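Local coordinates for putative uncharacterized protein (Methanosarcina barkeri str. Fusaro, PDB 3P43) that probably acts as a manganese-dependent 3'-phosphoesterase of the LigD family, trimming the 3' ends of DNA during repair, at residues A[76-88]-A[94-106]. Residues are numbered along the deposited sequence; the frame is centred on the assembly and turned at random.
Sequences TEDHPLAYADFEG and EYGAGKVEIWDRG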
loop_
_atom_site.group_PDB
_atom_site.type_symbol
_atom_site.label_atom_id
_atom_site.label_comp_id
_atom_site.label_asym_id
_atom_site.label_seq_id
_atom_site.Cartn_x
_atom_site.Cartn_y
_atom_site.Cartn_z
ATOM N N THR A 76 2.393 5.599 -6.148
ATOM C CA THR A 76 3.519 6.495 -5.930
ATOM C C THR A 76 4.762 5.812 -6.491
ATOM O O THR A 76 4.668 4.758 -7.118
ATOM C CB THR A 76 3.723 6.800 -4.438
ATOM O OG1 THR A 76 3.955 5.575 -3.730
ATOM C CG2 THR A 76 2.489 7.494 -3.860
ATOM N N GLU A 77 5.928 6.402 -6.272
ATOM C CA GLU A 77 7.151 5.816 -6.804
ATOM C C GLU A 77 7.589 4.590 -6.008
ATOM O O GLU A 77 7.264 4.461 -4.834
ATOM C CB GLU A 77 8.265 6.859 -6.869
ATOM C CG GLU A 77 8.217 7.710 -8.131
ATOM C CD GLU A 77 8.209 9.196 -7.840
ATOM O OE1 GLU A 77 8.965 9.632 -6.945
ATOM O OE2 GLU A 77 7.451 9.931 -8.511
ATOM N N ASP A 78 8.307 3.684 -6.668
ATOM C CA ASP A 78 8.908 2.535 -6.000
ATOM C C ASP A 78 9.790 2.970 -4.836
ATOM O O ASP A 78 10.462 4.000 -4.898
ATOM C CB ASP A 78 9.767 1.743 -6.985
ATOM C CG ASP A 78 8.958 1.116 -8.091
ATOM O OD1 ASP A 78 7.712 1.121 -7.984
ATOM O OD2 ASP A 78 9.567 0.622 -9.067
ATOM N N HIS A 79 9.799 2.180 -3.775
ATOM C CA HIS A 79 10.733 2.411 -2.688
ATOM C C HIS A 79 11.645 1.213 -2.602
ATOM O O HIS A 79 11.252 0.114 -2.993
ATOM C CB HIS A 79 9.987 2.586 -1.368
ATOM C CG HIS A 79 9.307 3.910 -1.236
ATOM N ND1 HIS A 79 8.361 4.353 -2.134
ATOM C CD2 HIS A 79 9.440 4.893 -0.314
ATOM C CE1 HIS A 79 7.937 5.550 -1.770
ATOM N NE2 HIS A 79 8.574 5.900 -0.668
ATOM N N PRO A 80 12.870 1.414 -2.089
ATOM C CA PRO A 80 13.761 0.275 -1.879
ATOM C C PRO A 80 13.186 -0.640 -0.805
ATOM O O PRO A 80 12.484 -0.188 0.098
ATOM C CB PRO A 80 15.062 0.930 -1.403
ATOM C CG PRO A 80 14.643 2.246 -0.838
ATOM C CD PRO A 80 13.478 2.687 -1.664
ATOM N N LEU A 81 13.487 -1.924 -0.920
ATOM C CA LEU A 81 12.969 -2.941 -0.022
ATOM C C LEU A 81 13.247 -2.624 1.447
ATOM O O LEU A 81 12.406 -2.871 2.316
ATOM C CB LEU A 81 13.565 -4.296 -0.406
ATOM C CG LEU A 81 12.771 -5.567 -0.114
ATOM C CD1 LEU A 81 11.284 -5.329 -0.265
ATOM C CD2 LEU A 81 13.238 -6.674 -1.050
ATOM N N ALA A 82 14.419 -2.059 1.720
ATOM C CA ALA A 82 14.835 -1.770 3.091
ATOM C C ALA A 82 13.922 -0.755 3.780
ATOM O O ALA A 82 13.945 -0.608 5.005
ATOM C CB ALA A 82 16.276 -1.297 3.116
ATOM N N TYR A 83 13.116 -0.059 2.986
ATOM C CA TYR A 83 12.200 0.936 3.515
ATOM C C TYR A 83 11.074 0.283 4.313
ATOM O O TYR A 83 10.428 0.936 5.127
ATOM C CB TYR A 83 11.627 1.785 2.384
ATOM C CG TYR A 83 11.230 3.180 2.811
ATOM C CD1 TYR A 83 12.193 4.119 3.146
ATOM C CD2 TYR A 83 9.897 3.558 2.873
ATOM C CE1 TYR A 83 11.838 5.395 3.538
ATOM C CE2 TYR A 83 9.533 4.829 3.257
ATOM C CZ TYR A 83 10.509 5.745 3.587
ATOM O OH TYR A 83 10.156 7.016 3.973
ATOM N N ALA A 84 10.845 -1.007 4.080
ATOM C CA ALA A 84 9.823 -1.747 4.819
ATOM C C ALA A 84 10.131 -1.781 6.315
ATOM O O ALA A 84 9.268 -2.090 7.139
ATOM C CB ALA A 84 9.690 -3.158 4.273
ATOM N N ASP A 85 11.371 -1.460 6.659
ATOM C CA ASP A 85 11.819 -1.500 8.041
ATOM C C ASP A 85 11.881 -0.110 8.663
ATOM O O ASP A 85 12.202 0.021 9.841
ATOM C CB ASP A 85 13.211 -2.135 8.119
ATOM C CG ASP A 85 13.181 -3.635 7.925
ATOM O OD1 ASP A 85 12.150 -4.264 8.248
ATOM O OD2 ASP A 85 14.202 -4.188 7.467
ATOM N N PHE A 86 11.595 0.929 7.881
ATOM C CA PHE A 86 11.828 2.278 8.372
ATOM C C PHE A 86 10.687 2.908 9.164
ATOM O O PHE A 86 9.534 2.914 8.737
ATOM C CB PHE A 86 12.271 3.250 7.282
ATOM C CG PHE A 86 12.544 4.616 7.819
ATOM C CD1 PHE A 86 13.740 4.884 8.476
ATOM C CD2 PHE A 86 11.583 5.605 7.755
ATOM C CE1 PHE A 86 13.989 6.126 9.012
ATOM C CE2 PHE A 86 11.825 6.862 8.288
ATOM C CZ PHE A 86 13.029 7.123 8.918
ATOM N N GLU A 87 11.060 3.477 10.306
ATOM C CA GLU A 87 10.141 4.086 11.245
ATOM C C GLU A 87 10.915 5.225 11.889
ATOM O O GLU A 87 11.928 4.997 12.550
ATOM C CB GLU A 87 9.735 3.040 12.281
ATOM C CG GLU A 87 8.672 3.441 13.270
ATOM C CD GLU A 87 8.036 2.221 13.922
ATOM O OE1 GLU A 87 8.627 1.665 14.875
ATOM O OE2 GLU A 87 6.953 1.802 13.465
ATOM N N GLY A 88 10.457 6.452 11.670
ATOM C CA GLY A 88 11.215 7.636 12.047
ATOM C C GLY A 88 10.795 8.820 11.197
ATOM O O GLY A 88 9.721 8.804 10.602
ATOM N N GLU A 94 12.798 16.483 1.345
ATOM C CA GLU A 94 12.967 15.161 0.758
ATOM C C GLU A 94 11.655 14.632 0.211
ATOM O O GLU A 94 10.579 14.971 0.716
ATOM C CB GLU A 94 13.489 14.168 1.798
ATOM C CG GLU A 94 14.874 14.465 2.293
ATOM C CD GLU A 94 15.870 14.536 1.163
ATOM O OE1 GLU A 94 15.900 13.600 0.333
ATOM O OE2 GLU A 94 16.615 15.535 1.108
ATOM N N TYR A 95 11.746 13.798 -0.821
ATOM C CA TYR A 95 10.606 12.993 -1.225
ATOM C C TYR A 95 10.272 12.069 -0.062
ATOM O O TYR A 95 11.132 11.333 0.424
ATOM C CB TYR A 95 10.926 12.164 -2.469
ATOM C CG TYR A 95 9.722 11.443 -3.041
ATOM C CD1 TYR A 95 8.878 12.078 -3.945
ATOM C CD2 TYR A 95 9.423 10.135 -2.673
ATOM C CE1 TYR A 95 7.772 11.432 -4.474
ATOM C CE2 TYR A 95 8.317 9.477 -3.197
ATOM C CZ TYR A 95 7.494 10.132 -4.099
ATOM O OH TYR A 95 6.389 9.496 -4.633
ATOM N N GLY A 96 9.027 12.119 0.395
ATOM C CA GLY A 96 8.612 11.296 1.513
ATOM C C GLY A 96 8.797 11.988 2.849
ATOM O O GLY A 96 8.673 11.354 3.896
ATOM N N ALA A 97 9.095 13.285 2.815
ATOM C CA ALA A 97 9.254 14.068 4.044
ATOM C C ALA A 97 8.079 13.848 4.991
ATOM O O ALA A 97 6.931 13.772 4.554
ATOM C CB ALA A 97 9.400 15.551 3.726
ATOM N N GLY A 98 8.374 13.737 6.285
ATOM C CA GLY A 98 7.343 13.566 7.292
ATOM C C GLY A 98 7.642 12.450 8.272
ATOM O O GLY A 98 8.708 11.840 8.230
ATOM N N LYS A 99 6.691 12.186 9.160
ATOM C CA LYS A 99 6.827 11.141 10.162
ATOM C C LYS A 99 6.319 9.811 9.624
ATOM O O LYS A 99 5.224 9.735 9.058
ATOM C CB LYS A 99 6.052 11.525 11.421
ATOM C CG LYS A 99 6.498 12.853 12.025
ATOM C CD LYS A 99 5.482 13.377 13.025
ATOM C CE LYS A 99 5.965 14.659 13.687
ATOM N NZ LYS A 99 7.291 14.444 14.341
ATOM N N VAL A 100 7.110 8.760 9.813
ATOM C CA VAL A 100 6.766 7.445 9.288
ATOM C C VAL A 100 6.693 6.410 10.403
ATOM O O VAL A 100 7.627 6.269 11.187
ATOM C CB VAL A 100 7.799 6.971 8.247
ATOM C CG1 VAL A 100 7.463 5.557 7.751
ATOM C CG2 VAL A 100 7.886 7.960 7.087
ATOM N N GLU A 101 5.579 5.687 10.468
ATOM C CA GLU A 101 5.422 4.608 11.441
ATOM C C GLU A 101 4.884 3.346 10.781
ATOM O O GLU A 101 4.037 3.414 9.889
ATOM C CB GLU A 101 4.491 5.024 12.581
ATOM C CG GLU A 101 4.242 3.905 13.592
ATOM C CD GLU A 101 3.483 4.378 14.816
ATOM O OE1 GLU A 101 2.249 4.551 14.717
ATOM O OE2 GLU A 101 4.118 4.576 15.875
ATOM N N ILE A 102 5.375 2.193 11.219
ATOM C CA ILE A 102 4.887 0.928 10.691
ATOM C C ILE A 102 3.529 0.650 11.304
ATOM O O ILE A 102 3.426 0.429 12.509
ATOM C CB ILE A 102 5.824 -0.249 11.015
ATOM C CG1 ILE A 102 7.252 0.045 10.555
ATOM C CG2 ILE A 102 5.320 -1.520 10.339
ATOM C CD1 ILE A 102 7.458 -0.146 9.082
ATOM N N TRP A 103 2.492 0.675 10.468
ATOM C CA TRP A 103 1.128 0.393 10.901
ATOM C C TRP A 103 0.813 -1.098 10.831
ATOM O O TRP A 103 0.147 -1.639 11.712
ATOM C CB TRP A 103 0.138 1.173 10.049
ATOM C CG TRP A 103 -1.298 1.033 10.469
ATOM C CD1 TRP A 103 -1.921 1.695 11.488
ATOM C CD2 TRP A 103 -2.303 0.211 9.854
ATOM N NE1 TRP A 103 -3.242 1.327 11.555
ATOM C CE2 TRP A 103 -3.502 0.419 10.563
ATOM C CE3 TRP A 103 -2.301 -0.686 8.780
ATOM C CZ2 TRP A 103 -4.684 -0.239 10.235
ATOM C CZ3 TRP A 103 -3.479 -1.335 8.454
ATOM C CH2 TRP A 103 -4.652 -1.107 9.177
ATOM N N ASP A 104 1.280 -1.755 9.772
ATOM C CA ASP A 104 1.189 -3.206 9.677
ATOM C C ASP A 104 2.346 -3.735 8.839
ATOM O O ASP A 104 2.975 -2.996 8.082
ATOM C CB ASP A 104 -0.148 -3.646 9.066
ATOM C CG ASP A 104 -0.449 -5.124 9.307
ATOM O OD1 ASP A 104 0.194 -5.742 10.177
ATOM O OD2 ASP A 104 -1.339 -5.671 8.628
ATOM N N ARG A 105 2.620 -5.023 8.974
ATOM C CA ARG A 105 3.722 -5.635 8.255
ATOM C C ARG A 105 3.507 -7.140 8.157
ATOM O O ARG A 105 3.068 -7.778 9.112
ATOM C CB ARG A 105 5.046 -5.330 8.963
ATOM C CG ARG A 105 6.269 -5.733 8.163
ATOM C CD ARG A 105 7.497 -5.881 9.037
ATOM N NE ARG A 105 8.548 -6.587 8.313
ATOM C CZ ARG A 105 9.407 -5.996 7.492
ATOM N NH1 ARG A 105 9.344 -4.686 7.307
ATOM N NH2 ARG A 105 10.329 -6.714 6.862
ATOM N N GLY A 106 3.808 -7.713 7.000
ATOM C CA GLY A 106 3.624 -9.137 6.846
ATOM C C GLY A 106 4.168 -9.662 5.540
ATOM O O GLY A 106 5.003 -9.031 4.896
HETATM O O HOH W 1 7.838 8.258 3.567
#
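Gly88 and Val100 form an antiparallel hydrogen-bonded pair, Gly88 N to Val100 O 2.9 Å and Val100 N to Gly88 O 2.7 Å, which ties the end of 76-88, just after its 3-10 segment 81-85, to strand 98-114 of the phosphoesterase beta barrel. Glu87, with CG anti to its backbone N (chi1 -174°), reaches along that strand and lengthens the pairing: its OE2 takes the Ile102 N-H through the anti lone pair (2.8 Å), as a backbone carbonyl might. Branched Val100 suits the strand and packs its CB against Phe86 CE2 (4.0 Å), while Ile102 CD1 reaches Ala84 O in the turn. At the metal-site end, Tyr95 lays one ring face against Glu77 OE1, and His79 CE1 meets the ring's edge near its plane. His79 ND1 donates to Glu77 O (2.9 Å), and its CD2 sits over the rim of one face of the Tyr83 ring, with Phe86 CB over the rim of the opposite face. Replacing His79 by an alanine is likely to leave Glu77 O without this donor, the Tyr95 edge without its neighbour and the Tyr83 ring freer to shift. A water bridges Tyr83 OH and Gly96 O. Arg105, its chain extended from CG to NE, places NH1 3.0 Å from Asp85 OD1 in a salt bridge, the oxygen lying over one guanidinium face.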